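PDB 2UVF: exopolygalacturonase from Yersinia enterocolitica, which probably hydrolyses pectic polygalacturonate from the chain end, as a periplasmic family 28 glycoside hydrolase that binds digalacturonic acid in its active-site pocket. Local coordinates for residues Gln518-Ser532 with Trp550-Val564. Sequence-based numbering, arbitrary orientation.
Sequences QFYDFTLKNVTVDNS and WHRLVHVNNVQLNNV
Residues 518-532 and 550-564 run parallel in one register, F522 against V554 and D530 against N562, and both chains turn a corner together, at N526 and N558. Backbone bonds run along both arms: H555 N to F522 O and N557 N to L524 O before the corner, V529 N to Q560 O and N562 N to V529 O after it. At the bend itself V527 N reaches N558 O only weakly.

Successive coils of a right-handed parallel beta-helix, the fold of family 28 glycoside hydrolases, stack in just this way, which brings residues at equivalent positions of successive coils side by side; at the corner both are asparagines. N558 ND2 donates to N526 OD1 (3.0 Å) from above the carbonyl plane, with the amide planes 69° apart. The N558 amide is held from its own chain as well, by Q560 two residues on, whose NE2 binds N558 OD1 at 2.8 Å, while N526 ND2 turns to N484 on the preceding coil. Further on, N562 ND2 meets D530 OD1 at 3.0 Å, the bond close to the asparagine's amide plane but coming onto OD1 from above the carboxylate plane, and N562 OD1 is bound by T583.

Buried, mostly apolar side chains fill the inner face. L524 swings CG anti to its backbone N (chi1 -155°) and lays CD2 across V559 CG2 at 4.0 Å, nearly at right angles; beyond the corner L561 CD2 presses on V529 CG2 at 3.5 Å. H551 is the polar exception: it lies beside F519, rim to rim, with H551 ND1 3.5 Å from F519 CD2, and K542 O holds H551 NE2.

On the outer face R552 extends alongside Y520 and carries its guanidinium over the tyrosine ring, CZ 4.7 Å from the ring centroid, a cation-pi contact; Y520 OH bonds R478.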
ATOM      1  N   GLN A 518     -16.120  12.622  -8.892  1.00 55.72           N
ATOM      2  CA  GLN A 518     -16.941  11.514  -9.379  1.00 53.80           C
ATOM      3  C   GLN A 518     -16.164  10.198  -9.431  1.00 51.78           C
ATOM      4  O   GLN A 518     -14.971  10.171  -9.739  1.00 51.00           O
ATOM      5  CB  GLN A 518     -17.535  11.843 -10.758  1.00 53.81           C
ATOM      6  CG  GLN A 518     -16.492  12.214 -11.823  1.00 54.88           C
ATOM      7  CD  GLN A 518     -17.051  13.078 -12.963  1.00 54.90           C
ATOM      8  OE1 GLN A 518     -17.956  12.660 -13.691  1.00 55.96           O
ATOM      9  NE2 GLN A 518     -16.491  14.275 -13.129  1.00 55.27           N
ATOM     10  N   PHE A 519     -16.864   9.113  -9.124  1.00 49.83           N
ATOM     11  CA  PHE A 519     -16.337   7.766  -9.282  1.00 48.02           C
ATOM     12  C   PHE A 519     -17.101   7.050 -10.388  1.00 46.69           C
ATOM     13  O   PHE A 519     -18.331   7.048 -10.408  1.00 46.31           O
ATOM     14  CB  PHE A 519     -16.433   6.986  -7.970  1.00 47.65           C
ATOM     15  CG  PHE A 519     -15.641   7.589  -6.842  1.00 47.70           C
ATOM     16  CD1 PHE A 519     -14.243   7.582  -6.869  1.00 47.33           C
ATOM     17  CD2 PHE A 519     -16.290   8.154  -5.744  1.00 46.50           C
ATOM     18  CE1 PHE A 519     -13.504   8.140  -5.833  1.00 46.81           C
ATOM     19  CE2 PHE A 519     -15.567   8.701  -4.698  1.00 46.51           C
ATOM     20  CZ  PHE A 519     -14.167   8.699  -4.742  1.00 47.46           C
ATOM     21  N   TYR A 520     -16.362   6.480 -11.331  1.00 45.53           N
ATOM     22  CA  TYR A 520     -16.963   5.708 -12.408  1.00 44.26           C
ATOM     23  C   TYR A 520     -16.023   4.628 -12.956  1.00 43.73           C
ATOM     24  O   TYR A 520     -14.791   4.727 -12.838  1.00 43.45           O
ATOM     25  CB  TYR A 520     -17.533   6.620 -13.517  1.00 44.65           C
ATOM     26  CG  TYR A 520     -16.519   7.339 -14.367  1.00 44.37           C
ATOM     27  CD1 TYR A 520     -15.964   6.727 -15.488  1.00 44.03           C
ATOM     28  CD2 TYR A 520     -16.127   8.651 -14.063  1.00 44.90           C
ATOM     29  CE1 TYR A 520     -15.018   7.388 -16.275  1.00 44.99           C
ATOM     30  CE2 TYR A 520     -15.186   9.322 -14.848  1.00 44.55           C
ATOM     31  CZ  TYR A 520     -14.641   8.684 -15.948  1.00 44.77           C
ATOM     32  OH  TYR A 520     -13.704   9.337 -16.723  1.00 45.95           O
ATOM     33  N   ASP A 521     -16.616   3.598 -13.560  1.00 42.42           N
ATOM     34  CA  ASP A 521     -15.855   2.503 -14.149  1.00 41.92           C
ATOM     35  C   ASP A 521     -15.104   1.741 -13.036  1.00 40.96           C
ATOM     36  O   ASP A 521     -13.874   1.703 -12.990  1.00 40.86           O
ATOM     37  CB  ASP A 521     -14.939   3.025 -15.273  1.00 42.16           C
ATOM     38  CG  ASP A 521     -14.250   1.920 -16.041  1.00 43.16           C
ATOM     39  OD1 ASP A 521     -14.776   0.783 -16.070  1.00 44.48           O
ATOM     40  OD2 ASP A 521     -13.163   2.194 -16.613  1.00 43.96           O
ATOM     41  N   PHE A 522     -15.892   1.176 -12.122  1.00 40.07           N
ATOM     42  CA  PHE A 522     -15.412   0.320 -11.038  1.00 38.68           C
ATOM     43  C   PHE A 522     -15.935  -1.078 -11.282  1.00 38.00           C
ATOM     44  O   PHE A 522     -17.111  -1.274 -11.585  1.00 37.61           O
ATOM     45  CB  PHE A 522     -15.920   0.800  -9.672  1.00 38.23           C
ATOM     46  CG  PHE A 522     -15.026   1.811  -8.991  1.00 38.88           C
ATOM     47  CD1 PHE A 522     -14.582   2.953  -9.660  1.00 37.24           C
ATOM     48  CD2 PHE A 522     -14.644   1.628  -7.655  1.00 38.16           C
ATOM     49  CE1 PHE A 522     -13.764   3.879  -9.020  1.00 37.28           C
ATOM     50  CE2 PHE A 522     -13.824   2.566  -7.008  1.00 35.13           C
ATOM     51  CZ  PHE A 522     -13.391   3.682  -7.690  1.00 37.03           C
ATOM     52  N   THR A 523     -15.044  -2.040 -11.116  1.00 37.75           N
ATOM     53  CA  THR A 523     -15.343  -3.446 -11.292  1.00 37.14           C
ATOM     54  C   THR A 523     -15.021  -4.238 -10.022  1.00 36.96           C
ATOM     55  O   THR A 523     -13.873  -4.245  -9.541  1.00 36.25           O
ATOM     56  CB  THR A 523     -14.558  -4.004 -12.491  1.00 37.15           C
ATOM     57  OG1 THR A 523     -14.979  -3.313 -13.669  1.00 36.90           O
ATOM     58  CG2 THR A 523     -14.788  -5.500 -12.665  1.00 36.64           C
ATOM     59  N   LEU A 524     -16.065  -4.879  -9.495  1.00 36.72           N
ATOM     60  CA  LEU A 524     -15.967  -5.871  -8.439  1.00 36.17           C
ATOM     61  C   LEU A 524     -16.363  -7.252  -8.997  1.00 35.46           C
ATOM     62  O   LEU A 524     -17.507  -7.468  -9.373  1.00 34.41           O
ATOM     63  CB  LEU A 524     -16.853  -5.478  -7.256  1.00 37.05           C
ATOM     64  CG  LEU A 524     -16.470  -6.017  -5.870  1.00 36.78           C
ATOM     65  CD1 LEU A 524     -15.518  -5.067  -5.176  1.00 38.42           C
ATOM     66  CD2 LEU A 524     -17.729  -6.183  -5.042  1.00 39.65           C
ATOM     67  N   LYS A 525     -15.393  -8.170  -9.048  1.00 34.75           N
ATOM     68  CA  LYS A 525     -15.548  -9.468  -9.711  1.00 34.28           C
ATOM     69  C   LYS A 525     -14.829 -10.571  -8.942  1.00 33.15           C
ATOM     70  O   LYS A 525     -13.720 -10.348  -8.442  1.00 32.74           O
ATOM     71  CB  LYS A 525     -14.964  -9.405 -11.124  1.00 34.74           C
ATOM     72  CG  LYS A 525     -15.543 -10.439 -12.070  1.00 37.73           C
ATOM     73  CD  LYS A 525     -15.186 -10.151 -13.533  1.00 41.23           C
ATOM     74  CE  LYS A 525     -15.682  -8.770 -13.990  1.00 43.15           C
ATOM     75  NZ  LYS A 525     -15.895  -8.662 -15.482  1.00 44.88           N
ATOM     76  N   ASN A 526     -15.457 -11.748  -8.852  1.00 31.63           N
ATOM     77  CA  ASN A 526     -14.826 -12.949  -8.272  1.00 30.15           C
ATOM     78  C   ASN A 526     -14.298 -12.682  -6.860  1.00 29.07           C
ATOM     79  O   ASN A 526     -13.124 -12.893  -6.598  1.00 28.87           O
ATOM     80  CB  ASN A 526     -13.660 -13.445  -9.148  1.00 29.76           C
ATOM     81  CG  ASN A 526     -14.050 -13.703 -10.600  1.00 29.00           C
ATOM     82  OD1 ASN A 526     -15.219 -13.827 -10.936  1.00 26.87           O
ATOM     83  ND2 ASN A 526     -13.048 -13.797 -11.464  1.00 29.13           N
ATOM     84  N   VAL A 527     -15.176 -12.203  -5.978  1.00 28.57           N
ATOM     85  CA  VAL A 527     -14.825 -11.773  -4.622  1.00 27.22           C
ATOM     86  C   VAL A 527     -15.762 -12.464  -3.637  1.00 27.74           C
ATOM     87  O   VAL A 527     -16.972 -12.478  -3.821  1.00 27.24           O
ATOM     88  CB  VAL A 527     -14.909 -10.218  -4.452  1.00 27.26           C
ATOM     89  CG1 VAL A 527     -14.964  -9.799  -2.965  1.00 24.19           C
ATOM     90  CG2 VAL A 527     -13.765  -9.513  -5.194  1.00 23.99           C
ATOM     91  N   THR A 528     -15.179 -13.042  -2.598  1.00 27.62           N
ATOM     92  CA  THR A 528     -15.924 -13.728  -1.563  1.00 28.23           C
ATOM     93  C   THR A 528     -15.597 -13.072  -0.233  1.00 28.50           C
ATOM     94  O   THR A 528     -14.432 -12.803   0.061  1.00 28.79           O
ATOM     95  CB  THR A 528     -15.547 -15.219  -1.514  1.00 28.04           C
ATOM     96  OG1 THR A 528     -14.110 -15.337  -1.492  1.00 28.75           O
ATOM     97  CG2 THR A 528     -16.094 -15.949  -2.741  1.00 26.54           C
ATOM     98  N   VAL A 529     -16.627 -12.786   0.543  1.00 28.33           N
ATOM     99  CA  VAL A 529     -16.468 -12.335   1.906  1.00 28.89           C
ATOM    100  C   VAL A 529     -17.255 -13.264   2.815  1.00 29.25           C
ATOM    101  O   VAL A 529     -18.450 -13.479   2.602  1.00 29.34           O
ATOM    102  CB  VAL A 529     -17.024 -10.891   2.147  1.00 28.66           C
ATOM    103  CG1 VAL A 529     -16.771 -10.453   3.599  1.00 27.09           C
ATOM    104  CG2 VAL A 529     -16.442  -9.891   1.176  1.00 28.77           C
ATOM    105  N   ASP A 530     -16.577 -13.793   3.831  1.00 29.77           N
ATOM    106  CA  ASP A 530     -17.237 -14.478   4.937  1.00 29.77           C
ATOM    107  C   ASP A 530     -17.136 -13.620   6.192  1.00 30.23           C
ATOM    108  O   ASP A 530     -16.052 -13.438   6.738  1.00 29.19           O
ATOM    109  CB  ASP A 530     -16.612 -15.843   5.186  1.00 29.22           C
ATOM    110  CG  ASP A 530     -17.364 -16.665   6.234  1.00 29.74           C
ATOM    111  OD1 ASP A 530     -18.512 -16.341   6.630  1.00 28.40           O
ATOM    112  OD2 ASP A 530     -16.781 -17.664   6.672  1.00 30.23           O
ATOM    113  N   ASN A 531     -18.285 -13.108   6.630  0.50 30.42           N
ATOM    114  CA  ASN A 531     -18.419 -12.305   7.841  0.50 30.94           C
ATOM    115  C   ASN A 531     -17.957 -10.873   7.679  0.50 32.28           C
ATOM    116  O   ASN A 531     -16.851 -10.598   7.192  0.50 32.54           O
ATOM    117  CB  ASN A 531     -17.707 -12.940   9.045  0.50 30.30           C
ATOM    118  CG  ASN A 531     -18.182 -14.353   9.338  0.50 28.34           C
ATOM    119  OD1 ASN A 531     -17.391 -15.211   9.741  0.50 24.97           O
ATOM    120  ND2 ASN A 531     -19.467 -14.599   9.146  0.50 24.57           N
ATOM    121  N   SER A 532     -18.838  -9.970   8.081  1.00 33.70           N
ATOM    122  CA  SER A 532     -18.523  -8.563   8.235  1.00 36.26           C
ATOM    123  C   SER A 532     -19.221  -8.240   9.548  1.00 37.81           C
ATOM    124  O   SER A 532     -20.450  -8.377   9.644  1.00 38.93           O
ATOM    125  CB  SER A 532     -19.124  -7.753   7.107  1.00 36.42           C
ATOM    126  OG  SER A 532     -18.283  -6.674   6.727  1.00 39.59           O
ATOM    127  N   TRP A 550     -23.283  12.088  -8.784  1.00 58.16           N
ATOM    128  CA  TRP A 550     -23.553  10.655  -8.783  1.00 56.94           C
ATOM    129  C   TRP A 550     -22.390   9.816  -9.316  1.00 55.52           C
ATOM    130  O   TRP A 550     -21.538  10.299 -10.071  1.00 54.85           O
ATOM    131  CB  TRP A 550     -24.881  10.303  -9.491  1.00 57.57           C
ATOM    132  CG  TRP A 550     -25.026  10.848 -10.890  1.00 58.43           C
ATOM    133  CD1 TRP A 550     -24.432  10.371 -12.034  1.00 59.12           C
ATOM    134  CD2 TRP A 550     -25.828  11.968 -11.290  1.00 58.90           C
ATOM    135  NE1 TRP A 550     -24.806  11.139 -13.119  1.00 59.04           N
ATOM    136  CE2 TRP A 550     -25.662  12.122 -12.694  1.00 58.99           C
ATOM    137  CE3 TRP A 550     -26.657  12.869 -10.597  1.00 58.65           C
ATOM    138  CZ2 TRP A 550     -26.306  13.137 -13.420  1.00 58.54           C
ATOM    139  CZ3 TRP A 550     -27.299  13.879 -11.318  1.00 59.00           C
ATOM    140  CH2 TRP A 550     -27.115  14.003 -12.720  1.00 58.93           C
ATOM    141  N   HIS A 551     -22.376   8.555  -8.886  1.00 53.96           N
ATOM    142  CA  HIS A 551     -21.439   7.547  -9.360  1.00 52.50           C
ATOM    143  C   HIS A 551     -22.084   6.814 -10.516  1.00 51.20           C
ATOM    144  O   HIS A 551     -23.305   6.691 -10.582  1.00 51.12           O
ATOM    145  CB  HIS A 551     -21.113   6.536  -8.247  1.00 52.63           C
ATOM    146  CG  HIS A 551     -20.890   7.161  -6.903  1.00 52.74           C
ATOM    147  ND1 HIS A 551     -19.660   7.630  -6.496  1.00 53.12           N
ATOM    148  CD2 HIS A 551     -21.744   7.409  -5.883  1.00 51.90           C
ATOM    149  CE1 HIS A 551     -19.763   8.127  -5.277  1.00 52.58           C
ATOM    150  NE2 HIS A 551     -21.017   8.007  -4.882  1.00 52.02           N
ATOM    151  N   ARG A 552     -21.273   6.311 -11.426  1.00 49.85           N
ATOM    152  CA  ARG A 552     -21.816   5.637 -12.587  1.00 49.02           C
ATOM    153  C   ARG A 552     -20.867   4.535 -13.021  1.00 47.62           C
ATOM    154  O   ARG A 552     -19.716   4.519 -12.612  1.00 47.63           O
ATOM    155  CB  ARG A 552     -22.113   6.650 -13.722  1.00 48.91           C
ATOM    156  CG  ARG A 552     -20.889   7.165 -14.457  1.00 49.22           C
ATOM    157  CD  ARG A 552     -21.162   8.402 -15.319  1.00 50.18           C
ATOM    158  NE  ARG A 552     -19.954   8.741 -16.079  1.00 53.52           N
ATOM    159  CZ  ARG A 552     -19.692   8.310 -17.313  1.00 54.95           C
ATOM    160  NH1 ARG A 552     -20.579   7.553 -17.966  1.00 54.50           N
ATOM    161  NH2 ARG A 552     -18.548   8.648 -17.907  1.00 55.24           N
ATOM    162  N   LEU A 553     -21.365   3.608 -13.834  1.00 46.31           N
ATOM    163  CA  LEU A 553     -20.544   2.546 -14.430  1.00 45.18           C
ATOM    164  C   LEU A 553     -19.858   1.608 -13.422  1.00 44.19           C
ATOM    165  O   LEU A 553     -18.670   1.321 -13.540  1.00 43.91           O
ATOM    166  CB  LEU A 553     -19.538   3.132 -15.439  1.00 45.15           C
ATOM    167  CG  LEU A 553     -20.147   3.788 -16.692  1.00 45.55           C
ATOM    168  CD1 LEU A 553     -19.090   4.564 -17.432  1.00 43.52           C
ATOM    169  CD2 LEU A 553     -20.825   2.740 -17.614  1.00 44.83           C
ATOM    170  N   VAL A 554     -20.625   1.142 -12.438  1.00 43.19           N
ATOM    171  CA  VAL A 554     -20.182   0.101 -11.509  1.00 42.77           C
ATOM    172  C   VAL A 554     -20.611  -1.287 -12.025  1.00 42.45           C
ATOM    173  O   VAL A 554     -21.799  -1.587 -12.111  1.00 41.71           O
ATOM    174  CB  VAL A 554     -20.730   0.336 -10.065  1.00 42.94           C
ATOM    175  CG1 VAL A 554     -20.317  -0.787  -9.129  1.00 42.56           C
ATOM    176  CG2 VAL A 554     -20.270   1.678  -9.508  1.00 42.54           C
ATOM    177  N   HIS A 555     -19.628  -2.118 -12.370  1.00 42.39           N
ATOM    178  CA  HIS A 555     -19.866  -3.487 -12.862  1.00 42.24           C
ATOM    179  C   HIS A 555     -19.518  -4.518 -11.782  1.00 41.89           C
ATOM    180  O   HIS A 555     -18.345  -4.700 -11.447  1.00 41.82           O
ATOM    181  CB  HIS A 555     -19.049  -3.762 -14.133  1.00 42.46           C
ATOM    182  CG  HIS A 555     -18.887  -2.566 -15.020  1.00 44.26           C
ATOM    183  ND1 HIS A 555     -19.923  -2.048 -15.773  1.00 44.95           N
ATOM    184  CD2 HIS A 555     -17.816  -1.771 -15.258  1.00 44.49           C
ATOM    185  CE1 HIS A 555     -19.491  -0.992 -16.441  1.00 45.22           C
ATOM    186  NE2 HIS A 555     -18.216  -0.804 -16.149  1.00 45.12           N
ATOM    187  N   VAL A 556     -20.544  -5.166 -11.225  1.00 41.39           N
ATOM    188  CA  VAL A 556     -20.370  -6.162 -10.160  1.00 40.86           C
ATOM    189  C   VAL A 556     -20.790  -7.567 -10.629  1.00 41.00           C
ATOM    190  O   VAL A 556     -21.948  -7.785 -10.992  1.00 40.96           O
ATOM    191  CB  VAL A 556     -21.100  -5.748  -8.844  1.00 40.69           C
ATOM    192  CG1 VAL A 556     -21.009  -6.857  -7.786  1.00 40.68           C
ATOM    193  CG2 VAL A 556     -20.515  -4.449  -8.283  1.00 39.80           C
ATOM    194  N   ASN A 557     -19.833  -8.501 -10.623  1.00 40.87           N
ATOM    195  CA  ASN A 557     -20.012  -9.862 -11.154  1.00 40.52           C
ATOM    196  C   ASN A 557     -19.428 -10.981 -10.278  1.00 39.04           C
ATOM    197  O   ASN A 557     -18.273 -10.918  -9.859  1.00 38.43           O
ATOM    198  CB  ASN A 557     -19.427  -9.964 -12.573  1.00 41.42           C
ATOM    199  CG  ASN A 557     -20.437  -9.584 -13.659  1.00 45.02           C
ATOM    200  OD1 ASN A 557     -21.411 -10.320 -13.908  1.00 48.31           O
ATOM    201  ND2 ASN A 557     -20.209  -8.436 -14.320  1.00 47.04           N
ATOM    202  N   ASN A 558     -20.238 -12.007 -10.019  1.00 37.31           N
ATOM    203  CA  ASN A 558     -19.790 -13.221  -9.320  1.00 35.74           C
ATOM    204  C   ASN A 558     -19.152 -12.979  -7.935  1.00 34.08           C
ATOM    205  O   ASN A 558     -17.972 -13.250  -7.713  1.00 34.06           O
ATOM    206  CB  ASN A 558     -18.884 -14.069 -10.239  1.00 35.42           C
ATOM    207  CG  ASN A 558     -18.437 -15.382  -9.590  1.00 35.53           C
ATOM    208  OD1 ASN A 558     -19.156 -15.954  -8.771  1.00 36.84           O
ATOM    209  ND2 ASN A 558     -17.244 -15.863  -9.963  1.00 34.15           N
ATOM    210  N   VAL A 559     -19.957 -12.500  -6.997  1.00 33.05           N
ATOM    211  CA  VAL A 559     -19.483 -12.166  -5.645  1.00 30.50           C
ATOM    212  C   VAL A 559     -20.353 -12.925  -4.643  1.00 31.11           C
ATOM    213  O   VAL A 559     -21.557 -12.998  -4.822  1.00 31.10           O
ATOM    214  CB  VAL A 559     -19.570 -10.612  -5.397  1.00 30.55           C
ATOM    215  CG1 VAL A 559     -19.334 -10.237  -3.926  1.00 26.42           C
ATOM    216  CG2 VAL A 559     -18.620  -9.839  -6.323  1.00 26.07           C
ATOM    217  N   GLN A 560     -19.754 -13.480  -3.585  1.00 30.88           N
ATOM    218  CA  GLN A 560     -20.513 -14.199  -2.552  1.00 30.29           C
ATOM    219  C   GLN A 560     -20.238 -13.608  -1.176  1.00 30.00           C
ATOM    220  O   GLN A 560     -19.088 -13.500  -0.753  1.00 29.63           O
ATOM    221  CB  GLN A 560     -20.177 -15.703  -2.541  1.00 30.05           C
ATOM    222  CG  GLN A 560     -20.619 -16.497  -3.764  1.00 29.09           C
ATOM    223  CD  GLN A 560     -19.649 -16.444  -4.927  1.00 29.39           C
ATOM    224  OE1 GLN A 560     -18.449 -16.681  -4.771  1.00 29.40           O
ATOM    225  NE2 GLN A 560     -20.172 -16.157  -6.123  1.00 28.45           N
ATOM    226  N   LEU A 561     -21.306 -13.257  -0.476  1.00 29.42           N
ATOM    227  CA  LEU A 561     -21.219 -12.572   0.789  1.00 29.41           C
ATOM    228  C   LEU A 561     -21.951 -13.363   1.871  1.00 29.70           C
ATOM    229  O   LEU A 561     -23.189 -13.487   1.838  1.00 30.10           O
ATOM    230  CB  LEU A 561     -21.812 -11.155   0.667  1.00 28.86           C
ATOM    231  CG  LEU A 561     -21.166 -10.190  -0.318  1.00 28.58           C
ATOM    232  CD1 LEU A 561     -21.836  -8.855  -0.324  1.00 29.46           C
ATOM    233  CD2 LEU A 561     -19.760 -10.013   0.063  1.00 30.68           C
ATOM    234  N   ASN A 562     -21.198 -13.908   2.825  1.00 29.23           N
ATOM    235  CA  ASN A 562     -21.824 -14.609   3.921  1.00 28.47           C
ATOM    236  C   ASN A 562     -21.751 -13.816   5.217  1.00 28.77           C
ATOM    237  O   ASN A 562     -20.685 -13.287   5.572  1.00 28.04           O
ATOM    238  CB  ASN A 562     -21.187 -15.986   4.102  1.00 28.93           C
ATOM    239  CG  ASN A 562     -21.943 -16.835   5.082  1.00 27.51           C
ATOM    240  OD1 ASN A 562     -23.058 -17.269   4.816  1.00 25.80           O
ATOM    241  ND2 ASN A 562     -21.351 -17.063   6.230  1.00 27.33           N
ATOM    242  N   ASN A 563     -22.890 -13.741   5.908  0.50 28.25           N
ATOM    243  CA  ASN A 563     -22.992 -13.091   7.206  0.50 27.69           C
ATOM    244  C   ASN A 563     -22.535 -11.627   7.150  0.50 28.02           C
ATOM    245  O   ASN A 563     -21.602 -11.209   7.847  0.50 27.62           O
ATOM    246  CB  ASN A 563     -22.249 -13.892   8.286  0.50 27.55           C
ATOM    247  CG  ASN A 563     -22.329 -13.243   9.659  0.50 25.34           C
ATOM    248  OD1 ASN A 563     -21.359 -13.252  10.407  0.50 26.22           O
ATOM    249  ND2 ASN A 563     -23.478 -12.668   9.986  0.50 22.22           N
ATOM    250  N   VAL A 564     -23.203 -10.877   6.282  1.00 28.33           N
ATOM    251  CA  VAL A 564     -23.011  -9.445   6.138  1.00 28.76           C
ATOM    252  C   VAL A 564     -24.388  -8.737   6.250  1.00 29.54           C
ATOM    253  O   VAL A 564     -25.454  -9.362   6.080  1.00 29.42           O
ATOM    254  CB  VAL A 564     -22.296  -9.069   4.793  1.00 28.74           C
ATOM    255  CG1 VAL A 564     -20.996  -9.843   4.604  1.00 27.40           C
ATOM    256  CG2 VAL A 564     -23.231  -9.253   3.570  1.00 28.42           C
TER